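Local coordinates for protein citrate synthase (Metallosphaera sedula, PDB 6ABY) that probably catalyses the condensation of oxaloacetate with acetyl-CoA and water to give citrate and CoA, a step of the tricarboxylic acid cycle, at residues S33-A38 against R262-K267; N90-L95 against F324-A329; L175-E180 against R332-T337. All blocks are in the same frame, centred on the assembly; numbering follows the deposited sequence.

How the contacts relate
All three contacts are largely buried, and each has a residue at the bound oxaloacetate. Contact 1 lies farthest from the centre of the chain and has an exposed lysine at its margin. Contacts 2 and 3 lie deeper and share helix 324-343, contact 2 at its start and contact 3 farther along. Contacts 1 and 2 are apolar pairings of helices. The centres of contacts 1 and 2 are about 23 Å apart. Contact 3 joins a helix to a loop and is mostly polar. It touches both others: L175 packs on I34 and R262 of contact 1, and H176 meets F328 of contact 2 edge to face.

Contact 1. Residues S33-A38 against R262-K267; sequences SIFDLA and RAKILK. With OAA (oxaloacetate ion), chain F.
I34 points toward helix 261-269 and sets its CG2 methyl 3.8 Å from CD1 of I265. The same side chain also packs on L27 and Y29 of strand 26-29. The backbone N of F35, the next residue, is held by S33 OG at 3.2 Å, the N-cap bond of helix 34-40. F35 makes the broader contact. Its CG stands beside the backbone N (chi1 -69°), and the ring reaches out to I265 and K264. The CD1 methyl of I265 sits over one face of the F35 ring, 4.0 Å from the centroid and 28° off the normal, a CH-pi contact. K264 lies at the edge of this ring, with its CD 3.9 Å from F35 CE1 and near the ring plane. The pairing ties this short helix, which follows the small antiparallel sheet, to a helix of the mainly helical citrate synthase fold. The two segments run close to parallel, at 25°, with axes 10.7 Å apart. That second helix also carries R262, whose NH2 gives a hydrogen bond of 2.8 Å to O5 of oxaloacetate. NH1 of R262 adds a weak bond to O3 and pairs with D260. Farther along the first segment, A38 meets the other branch of I265, CB to CG2 at 3.8 Å, and V171 of helix 163-174 packs on both residues.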
loop_
_atom_site.group_PDB
_atom_site.type_symbol
_atom_site.label_atom_id
_atom_site.label_comp_id
_atom_site.label_asym_id
_atom_site.label_seq_id
_atom_site.Cartn_x
_atom_site.Cartn_y
_atom_site.Cartn_z
ATOM N N SER B 33 -21.234 22.705 -2.633
ATOM C CA SER B 33 -20.880 22.645 -4.064
ATOM C C SER B 33 -19.408 23.002 -4.213
ATOM O O SER B 33 -18.977 23.985 -3.580
ATOM C CB SER B 33 -21.711 23.546 -4.880
ATOM O OG SER B 33 -21.135 23.639 -6.179
ATOM N N ILE B 34 -18.667 22.259 -5.046
ATOM C CA ILE B 34 -17.230 22.547 -5.301
ATOM C C ILE B 34 -17.093 23.971 -5.887
ATOM O O ILE B 34 -16.030 24.590 -5.687
ATOM C CB ILE B 34 -16.599 21.496 -6.234
ATOM C CG1 ILE B 34 -15.069 21.566 -6.195
ATOM C CG2 ILE B 34 -17.104 21.588 -7.651
ATOM C CD1 ILE B 34 -14.517 21.261 -4.835
ATOM N N PHE B 35 -18.088 24.422 -6.646
ATOM C CA PHE B 35 -18.141 25.783 -7.253
ATOM C C PHE B 35 -18.081 26.866 -6.166
ATOM O O PHE B 35 -17.329 27.836 -6.336
ATOM C CB PHE B 35 -19.366 25.919 -8.153
ATOM C CG PHE B 35 -19.265 25.080 -9.405
ATOM C CD1 PHE B 35 -18.543 25.528 -10.499
ATOM C CD2 PHE B 35 -19.902 23.859 -9.487
ATOM C CE1 PHE B 35 -18.449 24.761 -11.648
ATOM C CE2 PHE B 35 -19.799 23.092 -10.634
ATOM C CZ PHE B 35 -19.082 23.543 -11.710
ATOM N N ASP B 36 -18.859 26.706 -5.098
ATOM C CA ASP B 36 -18.915 27.676 -3.981
ATOM C C ASP B 36 -17.618 27.599 -3.178
ATOM O O ASP B 36 -17.162 28.635 -2.639
ATOM C CB ASP B 36 -20.133 27.378 -3.111
ATOM C CG ASP B 36 -21.456 27.726 -3.777
ATOM O OD1 ASP B 36 -21.430 28.451 -4.792
ATOM O OD2 ASP B 36 -22.497 27.285 -3.262
ATOM N N LEU B 37 -17.062 26.406 -2.999
ATOM C CA LEU B 37 -15.790 26.261 -2.259
ATOM C C LEU B 37 -14.683 26.945 -3.064
ATOM O O LEU B 37 -13.897 27.674 -2.461
ATOM C CB LEU B 37 -15.529 24.781 -1.956
ATOM C CG LEU B 37 -16.566 24.170 -1.017
ATOM C CD1 LEU B 37 -16.384 22.663 -0.859
ATOM C CD2 LEU B 37 -16.528 24.861 0.335
ATOM N N ALA B 38 -14.653 26.760 -4.377
ATOM C CA ALA B 38 -13.629 27.372 -5.235
ATOM C C ALA B 38 -13.814 28.876 -5.106
ATOM O O ALA B 38 -12.801 29.548 -4.930
ATOM C CB ALA B 38 -13.745 26.930 -6.653
ATOM N N ARG B 262 -14.314 20.131 -12.008
ATOM C CA ARG B 262 -12.941 20.520 -11.623
ATOM C C ARG B 262 -12.213 21.091 -12.836
ATOM O O ARG B 262 -11.472 22.051 -12.614
ATOM C CB ARG B 262 -12.183 19.354 -10.981
ATOM C CG ARG B 262 -12.898 18.752 -9.782
ATOM C CD ARG B 262 -12.288 17.423 -9.390
ATOM N NE ARG B 262 -12.399 16.453 -10.475
ATOM C CZ ARG B 262 -11.834 15.242 -10.448
ATOM N NH1 ARG B 262 -12.003 14.430 -11.480
ATOM N NH2 ARG B 262 -11.181 14.833 -9.362
ATOM N N ALA B 263 -12.376 20.511 -14.037
ATOM C CA ALA B 263 -11.723 21.017 -15.279
ATOM C C ALA B 263 -12.271 22.413 -15.602
ATOM O O ALA B 263 -11.510 23.293 -15.995
ATOM C CB ALA B 263 -11.940 20.067 -16.423
ATOM N N LYS B 264 -13.562 22.596 -15.385
ATOM C CA LYS B 264 -14.284 23.846 -15.685
ATOM C C LYS B 264 -13.702 24.959 -14.803
ATOM O O LYS B 264 -13.395 26.074 -15.302
ATOM C CB LYS B 264 -15.772 23.593 -15.423
ATOM C CG LYS B 264 -16.699 24.610 -16.065
ATOM C CD LYS B 264 -18.128 24.550 -15.574
ATOM C CE LYS B 264 -19.005 23.613 -16.379
ATOM N NZ LYS B 264 -20.442 23.827 -16.074
ATOM N N ILE B 265 -13.549 24.663 -13.523
ATOM C CA ILE B 265 -13.058 25.645 -12.519
ATOM C C ILE B 265 -11.582 25.941 -12.800
ATOM O O ILE B 265 -11.237 27.141 -12.926
ATOM C CB ILE B 265 -13.348 25.151 -11.100
ATOM C CG1 ILE B 265 -14.859 25.119 -10.858
ATOM C CG2 ILE B 265 -12.585 26.017 -10.109
ATOM C CD1 ILE B 265 -15.318 24.254 -9.676
ATOM N N LEU B 266 -10.754 24.926 -13.026
ATOM C CA LEU B 266 -9.318 25.146 -13.368
ATOM C C LEU B 266 -9.186 26.034 -14.609
ATOM O O LEU B 266 -8.321 26.934 -14.616
ATOM C CB LEU B 266 -8.636 23.803 -13.618
ATOM C CG LEU B 266 -8.029 23.138 -12.396
ATOM C CD1 LEU B 266 -7.642 21.702 -12.698
ATOM C CD2 LEU B 266 -6.831 23.930 -11.908
ATOM N N LYS B 267 -10.015 25.814 -15.634
ATOM C CA LYS B 267 -9.899 26.580 -16.909
ATOM C C LYS B 267 -10.166 28.064 -16.618
ATOM O O LYS B 267 -9.437 28.948 -17.109
ATOM C CB LYS B 267 -10.855 25.980 -17.947
ATOM C CG LYS B 267 -10.843 26.689 -19.292
ATOM C CD LYS B 267 -11.971 26.296 -20.216
ATOM C CE LYS B 267 -11.833 26.920 -21.591
ATOM N NZ LYS B 267 -13.042 26.669 -22.415
HETATM O O1 OAA F . -11.965 8.046 -11.120
HETATM O O2 OAA F . -11.924 8.976 -9.071
HETATM O O4 OAA F . -8.898 10.606 -8.343
HETATM O O5 OAA F . -9.774 12.483 -8.889
HETATM O O3 OAA F . -10.656 11.417 -11.048
HETATM C C1 OAA F . -11.409 8.717 -10.197
HETATM C C2 OAA F . -10.025 9.274 -10.468
HETATM C C3 OAA F . -10.062 10.740 -10.223
HETATM C C4 OAA F . -9.551 11.294 -9.124
#

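Contact 2. Residues N90-L95 against F324-A329; sequences NPMDIL and FPTIFA. With OAA (oxaloacetate ion), chain F.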
loop_
_atom_site.group_PDB
_atom_site.type_symbol
_atom_site.label_atom_id
_atom_site.label_comp_id
_atom_site.label_asym_id
_atom_site.label_seq_id
_atom_site.Cartn_x
_atom_site.Cartn_y
_atom_site.Cartn_z
ATOM N N ASN B 90 12.345 8.671 -8.716
ATOM C CA ASN B 90 10.919 8.955 -9.023
ATOM C C ASN B 90 10.335 9.721 -7.839
ATOM O O ASN B 90 10.467 9.275 -6.713
ATOM C CB ASN B 90 10.120 7.682 -9.269
ATOM C CG ASN B 90 8.672 7.970 -9.593
ATOM O OD1 ASN B 90 7.867 8.173 -8.700
ATOM N ND2 ASN B 90 8.314 7.897 -10.859
ATOM N N PRO B 91 9.763 10.932 -8.011
ATOM C CA PRO B 91 9.297 11.707 -6.855
ATOM C C PRO B 91 8.161 11.037 -6.053
ATOM O O PRO B 91 8.057 11.303 -4.862
ATOM C CB PRO B 91 8.784 13.022 -7.443
ATOM C CG PRO B 91 9.411 13.081 -8.839
ATOM C CD PRO B 91 9.590 11.645 -9.287
ATOM N N MET B 92 7.320 10.229 -6.699
ATOM C CA MET B 92 6.281 9.454 -5.960
ATOM C C MET B 92 6.975 8.389 -5.087
ATOM O O MET B 92 6.539 8.218 -3.939
ATOM C CB MET B 92 5.263 8.825 -6.908
ATOM C CG MET B 92 4.240 9.848 -7.430
ATOM S SD MET B 92 3.199 10.524 -6.084
ATOM C CE MET B 92 1.773 9.455 -6.263
ATOM N N ASP B 93 8.042 7.732 -5.571
ATOM C CA ASP B 93 8.894 6.807 -4.746
ATOM C C ASP B 93 9.512 7.572 -3.574
ATOM O O ASP B 93 9.530 7.069 -2.422
ATOM C CB ASP B 93 10.024 6.154 -5.550
ATOM C CG ASP B 93 9.524 5.125 -6.554
ATOM O OD1 ASP B 93 8.370 4.709 -6.425
ATOM O OD2 ASP B 93 10.276 4.800 -7.485
ATOM N N ILE B 94 9.992 8.774 -3.822
ATOM C CA ILE B 94 10.548 9.606 -2.721
ATOM C C ILE B 94 9.435 9.899 -1.714
ATOM O O ILE B 94 9.693 9.810 -0.520
ATOM C CB ILE B 94 11.225 10.889 -3.232
ATOM C CG1 ILE B 94 12.434 10.587 -4.118
ATOM C CG2 ILE B 94 11.622 11.740 -2.050
ATOM C CD1 ILE B 94 12.971 11.823 -4.860
ATOM N N LEU B 95 8.251 10.275 -2.185
ATOM C CA LEU B 95 7.183 10.707 -1.265
ATOM C C LEU B 95 6.682 9.491 -0.462
ATOM O O LEU B 95 6.485 9.655 0.743
ATOM C CB LEU B 95 6.061 11.362 -2.072
ATOM C CG LEU B 95 4.945 11.936 -1.201
ATOM C CD1 LEU B 95 5.471 13.032 -0.303
ATOM C CD2 LEU B 95 3.806 12.414 -2.056
ATOM N N PHE B 324 3.897 16.494 -10.627
ATOM C CA PHE B 324 2.421 16.711 -10.598
ATOM C C PHE B 324 1.717 15.631 -9.774
ATOM O O PHE B 324 0.852 15.970 -8.972
ATOM C CB PHE B 324 1.835 16.854 -12.004
ATOM C CG PHE B 324 2.394 18.036 -12.770
ATOM C CD1 PHE B 324 3.218 18.980 -12.139
ATOM C CD2 PHE B 324 2.118 18.218 -14.124
ATOM C CE1 PHE B 324 3.731 20.063 -12.838
ATOM C CE2 PHE B 324 2.614 19.321 -14.813
ATOM C CZ PHE B 324 3.423 20.228 -14.175
ATOM N N PRO B 325 2.024 14.319 -9.944
ATOM C CA PRO B 325 1.415 13.293 -9.100
ATOM C C PRO B 325 1.609 13.539 -7.598
ATOM O O PRO B 325 0.664 13.268 -6.862
ATOM C CB PRO B 325 2.108 12.001 -9.555
ATOM C CG PRO B 325 2.489 12.275 -11.001
ATOM C CD PRO B 325 2.879 13.746 -10.997
ATOM N N THR B 326 2.781 14.035 -7.158
ATOM C CA THR B 326 3.046 14.359 -5.726
ATOM C C THR B 326 2.171 15.526 -5.267
ATOM O O THR B 326 1.689 15.504 -4.102
ATOM C CB THR B 326 4.522 14.638 -5.397
ATOM O OG1 THR B 326 4.957 15.850 -6.021
ATOM C CG2 THR B 326 5.432 13.475 -5.738
ATOM N N ILE B 327 1.932 16.508 -6.131
ATOM C CA ILE B 327 1.090 17.674 -5.756
ATOM C C ILE B 327 -0.355 17.211 -5.568
ATOM O O ILE B 327 -1.059 17.667 -4.603
ATOM C CB ILE B 327 1.190 18.775 -6.820
ATOM C CG1 ILE B 327 2.616 19.296 -6.927
ATOM C CG2 ILE B 327 0.180 19.858 -6.521
ATOM C CD1 ILE B 327 2.903 20.211 -8.106
ATOM N N PHE B 328 -0.788 16.304 -6.435
ATOM C CA PHE B 328 -2.089 15.613 -6.322
ATOM C C PHE B 328 -2.156 14.934 -4.951
ATOM O O PHE B 328 -3.122 15.134 -4.210
ATOM C CB PHE B 328 -2.274 14.725 -7.559
ATOM C CG PHE B 328 -3.623 14.077 -7.739
ATOM C CD1 PHE B 328 -4.195 13.957 -8.992
ATOM C CD2 PHE B 328 -4.321 13.555 -6.663
ATOM C CE1 PHE B 328 -5.421 13.324 -9.160
ATOM C CE2 PHE B 328 -5.543 12.917 -6.833
ATOM C CZ PHE B 328 -6.085 12.782 -8.083
ATOM N N ALA B 329 -1.142 14.178 -4.558
ATOM C CA ALA B 329 -1.164 13.479 -3.258
ATOM C C ALA B 329 -1.234 14.513 -2.117
ATOM O O ALA B 329 -1.884 14.222 -1.080
ATOM C CB ALA B 329 0.012 12.557 -3.122
HETATM O O1 OAA F . -11.965 8.046 -11.120
HETATM O O2 OAA F . -11.924 8.976 -9.071
HETATM O O4 OAA F . -8.898 10.606 -8.343
HETATM O O5 OAA F . -9.774 12.483 -8.889
HETATM O O3 OAA F . -10.656 11.417 -11.048
HETATM C C1 OAA F . -11.409 8.717 -10.197
HETATM C C2 OAA F . -10.025 9.274 -10.468
HETATM C C3 OAA F . -10.062 10.740 -10.223
HETATM C C4 OAA F . -9.551 11.294 -9.124
#
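M92 bends at chi2 (-64°) and again at chi3, and its thioether reaches across to lie along P325 and T326. T326 holds its CG2 beside its own backbone N, with OG1 at chi1 67°, and this places the methyl against P91 and M92. M92 and T326 lie alongside, pointing opposite ways, with M92 SD 3.7 Å from T326 CG2. M92 CG rests against CB of P325, also at 3.7 Å. The T326 methyl reaches P91 too, where it lies 3.5 Å from the carbonyl O and close to the proline CB. The T326 hydroxyl is used differently and bonds to L323 O. One turn on, CD2 of L95 covers A329 CB at 3.9 Å and also touches CB of T326. With an alanine here in place of M92, a gap is likely to open between P325, T326 and helix 198-209, where the methionine side chain now packs on I206 and L209. The N-cap of the first helix is N90, whose OD1 accepts from D93 N at 3.2 Å, in the carbonyl plane and on a lone pair. M92 N makes a weak second bond to the same oxygen. On the second helix, F328 turns its ring edge to the ligand, with CZ 3.6 Å from O4 of oxaloacetate. The helix segments meet at 36°, with D93 and I94 also packing on L104 of the second subunit. This is close helix-helix packing in the mainly helical core of a citrate synthase dimer, next to the oxaloacetate site.

Contact 3. Residues L175-E180 against R332-T337; sequences LHMDHE and RVIGWT. With OAA (oxaloacetate ion), chain F.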
loop_
_atom_site.group_PDB
_atom_site.type_symbol
_atom_site.label_atom_id
_atom_site.label_comp_id
_atom_site.label_asym_id
_atom_site.label_seq_id
_atom_site.Cartn_x
_atom_site.Cartn_y
_atom_site.Cartn_z
ATOM N N LEU B 175 -9.595 21.466 -5.370
ATOM C CA LEU B 175 -10.252 20.638 -6.407
ATOM C C LEU B 175 -9.791 19.177 -6.333
ATOM O O LEU B 175 -10.533 18.350 -6.885
ATOM C CB LEU B 175 -9.967 21.206 -7.792
ATOM C CG LEU B 175 -10.628 22.549 -8.095
ATOM C CD1 LEU B 175 -10.243 23.024 -9.471
ATOM C CD2 LEU B 175 -12.134 22.508 -7.924
ATOM N N HIS B 176 -8.612 18.879 -5.749
ATOM C CA HIS B 176 -8.023 17.517 -5.733
ATOM C C HIS B 176 -8.180 16.857 -4.355
ATOM O O HIS B 176 -7.751 15.714 -4.202
ATOM C CB HIS B 176 -6.561 17.551 -6.174
ATOM C CG HIS B 176 -6.353 17.879 -7.610
ATOM N ND1 HIS B 176 -6.306 19.179 -8.067
ATOM C CD2 HIS B 176 -6.115 17.088 -8.678
ATOM C CE1 HIS B 176 -6.093 19.169 -9.369
ATOM N NE2 HIS B 176 -5.984 17.899 -9.770
ATOM N N MET B 177 -8.826 17.510 -3.391
ATOM C CA MET B 177 -8.843 16.995 -2.008
ATOM C C MET B 177 -9.569 15.647 -1.908
ATOM O O MET B 177 -9.099 14.794 -1.089
ATOM C CB MET B 177 -9.449 18.003 -1.032
ATOM C CG MET B 177 -8.455 19.043 -0.651
ATOM S SD MET B 177 -9.116 20.300 0.478
ATOM C CE MET B 177 -7.739 21.415 0.580
ATOM N N ASP B 178 -10.708 15.472 -2.582
ATOM C CA ASP B 178 -11.422 14.170 -2.523
ATOM C C ASP B 178 -12.185 13.948 -3.813
ATOM O O ASP B 178 -12.664 14.933 -4.473
ATOM C CB ASP B 178 -12.371 13.973 -1.320
ATOM C CG ASP B 178 -12.680 12.483 -1.107
ATOM O OD1 ASP B 178 -11.678 11.694 -0.981
ATOM O OD2 ASP B 178 -13.883 12.070 -1.167
ATOM N N HIS B 179 -12.328 12.675 -4.155
ATOM C CA HIS B 179 -13.239 12.288 -5.249
ATOM C C HIS B 179 -13.874 10.925 -4.961
ATOM O O HIS B 179 -13.985 10.142 -5.886
ATOM C CB HIS B 179 -12.481 12.402 -6.566
ATOM C CG HIS B 179 -13.365 12.816 -7.680
ATOM N ND1 HIS B 179 -13.497 12.057 -8.846
ATOM C CD2 HIS B 179 -14.184 13.880 -7.808
ATOM C CE1 HIS B 179 -14.339 12.675 -9.659
ATOM N NE2 HIS B 179 -14.708 13.837 -9.077
ATOM N N GLU B 180 -14.328 10.718 -3.730
ATOM C CA GLU B 180 -15.154 9.555 -3.316
ATOM C C GLU B 180 -14.264 8.318 -3.516
ATOM O O GLU B 180 -13.030 8.359 -3.106
ATOM C CB GLU B 180 -16.505 9.611 -4.063
ATOM C CG GLU B 180 -17.682 9.023 -3.281
ATOM C CD GLU B 180 -19.083 9.136 -3.910
ATOM O OE1 GLU B 180 -19.279 9.989 -4.831
ATOM O OE2 GLU B 180 -20.006 8.389 -3.469
ATOM N N ARG B 332 -4.964 15.155 -1.990
ATOM C CA ARG B 332 -5.843 13.972 -1.853
ATOM C C ARG B 332 -5.643 13.285 -0.495
ATOM O O ARG B 332 -6.560 12.547 -0.077
ATOM C CB ARG B 332 -5.613 12.996 -3.009
ATOM C CG ARG B 332 -6.575 11.812 -3.014
ATOM C CD ARG B 332 -8.059 12.205 -2.991
ATOM N NE ARG B 332 -8.451 13.030 -4.133
ATOM C CZ ARG B 332 -8.713 12.556 -5.351
ATOM N NH1 ARG B 332 -8.598 11.263 -5.619
ATOM N NH2 ARG B 332 -9.012 13.385 -6.326
ATOM N N VAL B 333 -4.494 13.461 0.152
ATOM C CA VAL B 333 -4.221 12.893 1.508
ATOM C C VAL B 333 -5.336 13.292 2.492
ATOM O O VAL B 333 -5.644 12.506 3.404
ATOM C CB VAL B 333 -2.834 13.274 2.048
ATOM C CG1 VAL B 333 -2.657 14.776 2.304
ATOM C CG2 VAL B 333 -2.527 12.509 3.311
ATOM N N ILE B 334 -5.907 14.490 2.336
ATOM C CA ILE B 334 -7.025 14.960 3.192
ATOM C C ILE B 334 -8.226 14.045 2.968
ATOM O O ILE B 334 -8.761 13.550 3.957
ATOM C CB ILE B 334 -7.367 16.427 2.874
ATOM C CG1 ILE B 334 -6.152 17.299 3.193
ATOM C CG2 ILE B 334 -8.616 16.819 3.655
ATOM C CD1 ILE B 334 -6.171 18.655 2.559
ATOM N N GLY B 335 -8.599 13.843 1.704
ATOM C CA GLY B 335 -9.684 12.940 1.297
ATOM C C GLY B 335 -9.416 11.523 1.786
ATOM O O GLY B 335 -10.310 10.916 2.411
ATOM N N TRP B 336 -8.218 11.003 1.549
ATOM C CA TRP B 336 -7.852 9.634 2.007
ATOM C C TRP B 336 -8.081 9.475 3.515
ATOM O O TRP B 336 -8.697 8.481 3.927
ATOM C CB TRP B 336 -6.410 9.266 1.698
ATOM C CG TRP B 336 -6.133 9.092 0.249
ATOM C CD1 TRP B 336 -7.004 8.775 -0.745
ATOM C CD2 TRP B 336 -4.833 9.148 -0.348
ATOM N NE1 TRP B 336 -6.334 8.688 -1.936
ATOM C CE2 TRP B 336 -4.998 8.861 -1.711
ATOM C CE3 TRP B 336 -3.556 9.379 0.163
ATOM C CZ2 TRP B 336 -3.935 8.930 -2.606
ATOM C CZ3 TRP B 336 -2.499 9.411 -0.711
ATOM C CH2 TRP B 336 -2.692 9.178 -2.073
ATOM N N THR B 337 -7.547 10.386 4.313
ATOM C CA THR B 337 -7.558 10.271 5.787
ATOM C C THR B 337 -8.984 10.502 6.306
ATOM O O THR B 337 -9.353 9.867 7.334
ATOM C CB THR B 337 -6.508 11.195 6.406
ATOM O OG1 THR B 337 -6.665 12.514 5.853
ATOM C CG2 THR B 337 -5.110 10.675 6.143
HETATM O O1 OAA F . -11.965 8.046 -11.120
HETATM O O2 OAA F . -11.924 8.976 -9.071
HETATM O O4 OAA F . -8.898 10.606 -8.343
HETATM O O5 OAA F . -9.774 12.483 -8.889
HETATM O O3 OAA F . -10.656 11.417 -11.048
HETATM C C1 OAA F . -11.409 8.717 -10.197
HETATM C C2 OAA F . -10.025 9.274 -10.468
HETATM C C3 OAA F . -10.062 10.740 -10.223
HETATM C C4 OAA F . -9.551 11.294 -9.124
HETATM O O HOH W 1 -11.001 15.761 -6.437
#
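The carbonyl O of H176 is gripped by the guanidinium of R332. NE makes the firm bond, 2.8 Å to H176 O, and comes from above the carbonyl plane. NH2 of R332 adds a weak bond to the same oxygen. The R332 chain starts with CG anti to the backbone N (chi1 -174°) and then bends at chi2 (54°) and chi3 (59°). These bends carry the head group over the loop to oxaloacetate. There NH1 bonds to O4 and NH2 to O5, each at 2.8 Å, so two parallel N-H groups hold one carboxylate. The backbone N of H179 lies over one face of the guanidinium, and H179 CB sits 3.6 Å from NH2. A water donates to L175 O and D178 O, and accepts a weak bond from R332 NH2. Several contacts thus fix the rotation of the arginine. H179 presents its ring edge to the ligand, with a weak bond of 3.5 Å from ND1 to O2, while its NE2 is held by Y256.

The loop also lies tight against the helix. M177 O takes a weak bond from G335 N at 3.0 Å. Because G335 has no side chain, D178 OD1 can come within 3.3 Å of its CA. The other oxygen, D178 OD2, accepts from E180 N in an Asx turn and also bonds T18 and H339. M177 CE packs on I334 CD1 at 3.7 Å, beside F43 of helix 43-52. The arrangement belongs to the oxaloacetate pocket of citrate synthase, where H179 and R332 bind the substrate together with R262, N182 and H253.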